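Local coordinates for protein insulinase family protease (Yersinia pestis, PDB 3GO9) that is named as a protease of the insulinase (M16) family, though its zinc-binding motif is degenerate and its activity and substrate are not established, at residues V56-L61 with G238-P243; L61-N64 with F70-L73. One frame throughout, in Å; residues are numbered along the deposited sequence.

Interaction 1. Residues V56-L61 with G238-P243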
loop_
_atom_site.group_PDB
_atom_site.type_symbol
_atom_site.label_atom_id
_atom_site.label_comp_id
_atom_site.label_asym_id
_atom_site.label_seq_id
_atom_site.Cartn_x
_atom_site.Cartn_y
_atom_site.Cartn_z
ATOM N N VAL A 56 -7.539 6.111 11.298
ATOM C CA VAL A 56 -8.971 6.363 11.597
ATOM C C VAL A 56 -9.701 5.943 10.318
ATOM O O VAL A 56 -9.374 6.431 9.231
ATOM C CB VAL A 56 -9.251 7.860 11.905
ATOM C CG1 VAL A 56 -10.746 8.077 12.241
ATOM C CG2 VAL A 56 -8.342 8.402 13.081
ATOM N N ASN A 57 -10.689 5.058 10.440
ATOM C CA ASN A 57 -11.419 4.559 9.276
ATOM C C ASN A 57 -12.487 5.558 8.819
ATOM O O ASN A 57 -13.702 5.242 8.823
ATOM C CB ASN A 57 -12.056 3.214 9.603
ATOM C CG ASN A 57 -11.064 2.151 9.899
ATOM O OD1 ASN A 57 -9.966 2.088 9.276
ATOM N ND2 ASN A 57 -11.441 1.270 10.801
ATOM N N THR A 58 -12.044 6.766 8.490
ATOM C CA THR A 58 -12.880 7.856 8.015
ATOM C C THR A 58 -12.136 8.521 6.876
ATOM O O THR A 58 -11.002 8.962 7.038
ATOM C CB THR A 58 -13.040 8.891 9.135
ATOM O OG1 THR A 58 -13.703 8.244 10.219
ATOM C CG2 THR A 58 -13.841 10.134 8.724
ATOM N N GLY A 59 -12.780 8.574 5.734
ATOM C CA GLY A 59 -12.231 9.272 4.548
ATOM C C GLY A 59 -13.350 9.953 3.810
ATOM O O GLY A 59 -14.452 10.168 4.367
ATOM N N SER A 60 -13.122 10.224 2.537
ATOM C CA SER A 60 -14.079 10.974 1.725
ATOM C C SER A 60 -15.342 10.222 1.440
ATOM O O SER A 60 -16.371 10.851 1.145
ATOM C CB SER A 60 -13.433 11.395 0.435
ATOM O OG SER A 60 -12.869 10.313 -0.265
ATOM N N LEU A 61 -15.309 8.887 1.501
ATOM C CA LEU A 61 -16.538 8.134 1.335
ATOM C C LEU A 61 -17.538 8.400 2.479
ATOM O O LEU A 61 -18.744 8.150 2.281
ATOM C CB LEU A 61 -16.275 6.640 1.182
ATOM C CG LEU A 61 -15.549 6.148 -0.015
ATOM C CD1 LEU A 61 -15.081 4.708 0.119
ATOM C CD2 LEU A 61 -16.434 6.339 -1.302
ATOM N N GLY A 238 -18.175 7.224 21.548
ATOM C CA GLY A 238 -18.862 7.069 20.280
ATOM C C GLY A 238 -18.646 5.700 19.702
ATOM O O GLY A 238 -17.740 4.974 20.106
ATOM N N LYS A 239 -19.571 5.294 18.822
ATOM C CA LYS A 239 -19.530 3.981 18.210
ATOM C C LYS A 239 -20.209 4.167 16.866
ATOM O O LYS A 239 -21.177 4.968 16.751
ATOM C CB LYS A 239 -20.275 2.946 19.073
ATOM C CG LYS A 239 -20.173 1.501 18.658
ATOM C CD LYS A 239 -21.043 0.606 19.562
ATOM C CE LYS A 239 -21.220 -0.773 18.942
ATOM N NZ LYS A 239 -19.913 -1.484 18.784
ATOM N N ARG A 240 -19.702 3.466 15.872
ATOM C CA ARG A 240 -20.286 3.433 14.544
ATOM C C ARG A 240 -21.556 2.588 14.491
ATOM O O ARG A 240 -21.536 1.438 14.856
ATOM C CB ARG A 240 -19.335 2.736 13.587
ATOM C CG ARG A 240 -18.086 3.424 13.400
ATOM C CD ARG A 240 -18.340 4.733 12.755
ATOM N NE ARG A 240 -17.135 5.413 12.364
ATOM C CZ ARG A 240 -16.425 5.287 11.239
ATOM N NH1 ARG A 240 -16.691 4.466 10.266
ATOM N NH2 ARG A 240 -15.397 6.075 11.093
ATOM N N THR A 241 -22.632 3.101 13.930
ATOM C CA THR A 241 -23.780 2.204 13.724
ATOM C C THR A 241 -23.631 1.153 12.574
ATOM O O THR A 241 -24.236 0.064 12.682
ATOM C CB THR A 241 -25.099 2.918 13.572
ATOM O OG1 THR A 241 -25.376 3.049 12.182
ATOM C CG2 THR A 241 -25.132 4.279 14.328
ATOM N N ALA A 242 -22.835 1.460 11.524
ATOM C CA ALA A 242 -22.600 0.553 10.353
ATOM C C ALA A 242 -21.112 0.157 10.236
ATOM O O ALA A 242 -20.226 0.851 10.791
ATOM C CB ALA A 242 -23.037 1.239 9.064
ATOM N N PRO A 243 -20.813 -0.919 9.480
ATOM C CA PRO A 243 -19.374 -1.176 9.207
ATOM C C PRO A 243 -18.736 0.046 8.506
ATOM O O PRO A 243 -19.412 0.760 7.725
ATOM C CB PRO A 243 -19.376 -2.418 8.284
ATOM C CG PRO A 243 -20.792 -3.071 8.490
ATOM C CD PRO A 243 -21.706 -1.901 8.816
HETATM O O HOH W 1 -16.178 4.573 7.511
#

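Interaction 2. Residues L61-N64 with F70-L73. With ZN (zinc ion), chain C.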
loop_
_atom_site.group_PDB
_atom_site.type_symbol
_atom_site.label_atom_id
_atom_site.label_comp_id
_atom_site.label_asym_id
_atom_site.label_seq_id
_atom_site.Cartn_x
_atom_site.Cartn_y
_atom_site.Cartn_z
ATOM N N LEU A 61 -15.309 8.887 1.501
ATOM C CA LEU A 61 -16.538 8.134 1.335
ATOM C C LEU A 61 -17.538 8.400 2.479
ATOM O O LEU A 61 -18.744 8.150 2.281
ATOM C CB LEU A 61 -16.275 6.640 1.182
ATOM C CG LEU A 61 -15.549 6.148 -0.015
ATOM C CD1 LEU A 61 -15.081 4.708 0.119
ATOM C CD2 LEU A 61 -16.434 6.339 -1.302
ATOM N N SER A 62 -17.107 8.951 3.622
ATOM C CA SER A 62 -18.006 9.295 4.740
ATOM C C SER A 62 -18.750 10.587 4.523
ATOM O O SER A 62 -19.631 10.937 5.319
ATOM C CB SER A 62 -17.215 9.534 6.030
ATOM O OG SER A 62 -16.630 8.380 6.538
ATOM N N GLU A 63 -18.319 11.359 3.527
ATOM C CA GLU A 63 -18.853 12.697 3.283
ATOM C C GLU A 63 -20.090 12.709 2.424
ATOM O O GLU A 63 -20.079 12.106 1.343
ATOM C CB GLU A 63 -17.789 13.530 2.529
ATOM C CG GLU A 63 -16.548 13.820 3.379
ATOM C CD GLU A 63 -15.361 14.342 2.582
ATOM O OE1 GLU A 63 -15.468 14.530 1.330
ATOM O OE2 GLU A 63 -14.296 14.617 3.209
ATOM N N ASN A 64 -21.108 13.425 2.858
ATOM C CA ASN A 64 -22.232 13.739 1.988
ATOM C C ASN A 64 -21.880 14.968 1.184
ATOM O O ASN A 64 -20.789 15.489 1.330
ATOM C CB ASN A 64 -23.530 13.833 2.778
ATOM C CG ASN A 64 -23.629 15.031 3.724
ATOM O OD1 ASN A 64 -23.120 16.117 3.452
ATOM N ND2 ASN A 64 -24.365 14.844 4.846
ATOM N N PHE A 70 -14.290 17.634 4.055
ATOM C CA PHE A 70 -14.235 17.682 5.524
ATOM C C PHE A 70 -13.175 16.731 6.084
ATOM O O PHE A 70 -12.400 17.116 6.970
ATOM C CB PHE A 70 -15.600 17.379 6.162
ATOM C CG PHE A 70 -16.561 18.523 6.204
ATOM C CD1 PHE A 70 -16.404 19.677 5.455
ATOM C CD2 PHE A 70 -17.640 18.447 7.071
ATOM C CE1 PHE A 70 -17.299 20.716 5.597
ATOM C CE2 PHE A 70 -18.532 19.466 7.193
ATOM C CZ PHE A 70 -18.383 20.595 6.446
ATOM N N ALA A 71 -13.093 15.520 5.573
ATOM C CA ALA A 71 -12.131 14.565 6.166
ATOM C C ALA A 71 -10.705 15.027 5.920
ATOM O O ALA A 71 -9.781 14.762 6.717
ATOM C CB ALA A 71 -12.324 13.190 5.551
ATOM N N HIS A 72 -10.479 15.662 4.783
ATOM C CA HIS A 72 -9.111 16.168 4.471
ATOM C C HIS A 72 -8.758 17.416 5.289
ATOM O O HIS A 72 -7.557 17.688 5.517
ATOM C CB HIS A 72 -9.009 16.414 2.973
ATOM C CG HIS A 72 -7.622 16.677 2.489
ATOM N ND1 HIS A 72 -6.710 15.657 2.320
ATOM C CD2 HIS A 72 -7.038 17.801 2.030
ATOM C CE1 HIS A 72 -5.593 16.167 1.823
ATOM N NE2 HIS A 72 -5.760 17.464 1.684
ATOM N N LEU A 73 -9.747 18.195 5.676
ATOM C CA LEU A 73 -9.536 19.435 6.445
ATOM C C LEU A 73 -9.202 19.173 7.911
ATOM O O LEU A 73 -8.352 19.831 8.511
ATOM C CB LEU A 73 -10.740 20.385 6.355
ATOM C CG LEU A 73 -10.676 21.698 7.122
ATOM C CD1 LEU A 73 -9.473 22.481 6.757
ATOM C CD2 LEU A 73 -11.936 22.516 6.908
HETATM ZN ZN ZN C . -4.138 18.121 0.673
HETATM O O HOH W 2 -11.883 14.592 2.319
HETATM O O HOH W 3 -5.184 19.306 0.245
HETATM O O HOH W 4 -3.785 16.995 -0.807
#

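Interaction 1. Residues V56-L61 with G238-P243
Arg240 reaches the backbone of Asn57 through a single carbonyl oxygen, and hydrogen bonding to that oxygen carries the contact. The direct bond runs from Arg240 NH2 to Asn57 O over 3.0 Å and is fairly straight, with an N-H...O angle of 160°. Asn57 O meets the edge of the guanidinium nearly in its plane, whereas the donor stands above the carbonyl plane, not on a lone pair. Arg240 NH1 adds a weak bond of 3.4 Å to the same oxygen, Asn57 O. A water reinforces this weak arm: it donates to Asn57 O at 2.9 Å and accepts from Arg240 NH1 at 2.8 Å. The long side chain does not run straight to its target but bends at chi2 (-64°), which brings the guanidinium over to the carbonyl. Asn57 is the centre of an inverse gamma turn, closed by a weak bond from Thr58 N to Val56 O, where the chain leaves strand 50-56 of the seven-stranded sheet. Arg240 belongs to the long connection from helix 222-233 to strand 257-261, so the pairing ties this connection to the loop just past strand 50-56. A second kind of approach is close but not bonding: Thr58 OG1 lies 2.9 Å from Arg240 NH2 at a poor angle. Both atoms share the carbonyl oxygen of Trp206, which takes a hydrogen bond from NH2, in addition to its bond to Asn57 O, and a weak one from Thr58 OG1. Farther back, Asp210 accepts from Arg240 N.

Interaction 2. Residues L61-N64 with F70-L73
Glu63 turns its CG anti to its own carbonyl carbon (chi1 -67°) and keeps the chain extended beyond it, which carries the carboxylate to the first turn of helix 70-80, at Ala71. In M16 proteases this helix normally carries the HXXEH zinc signature. His72 probably corresponds to the first histidine, but the glutamate and second histidine of the pattern do not follow it. Ala71 N donates to Glu63 OE2 over 2.8 Å in a nearly straight bond (165°), meeting the oxygen on its anti side, close to the carboxylate plane. Phe70 N lies 3.1 Å from Glu63 OE2 but at an angle too poor for a bond. The other oxygen, OE1, takes the N-H of Gly69, so both carboxylate oxygens are held and the group's rotation is restrained; the helix start probably favours its charged form. A water 2.6 Å from Glu63 OE2 receives a weak bond from His72 N. The imidazole leads away from Glu63 toward the zinc ion, which Asp158 and the carbonyl of Ile160 also bind. His72 ND1 bonds to Thr109 OG1, leaving NE2 to bind the zinc at 2.0 Å.

In the fold
Interactions 1 and 2 draw on one continuous connection, which leaves strand 50-56 and leads into helix 70-80, and they share Leu61. Their centres lie 11 Å apart, and they touch where Gly59 C packs against Ala71 CB. Interaction 1 is partly buried and joins residues far apart in sequence; a cationic side chain there seeks backbone carbonyls, with water helping. Interaction 2 is local and buried, and its polarity is reversed: an acidic side chain collects backbone N-H groups at a helix start, beside a zinc ligand. Helix 196-206 lies near both, giving Trp206 O to interaction 1 and packing Phe202 and Leu199 against interaction 2.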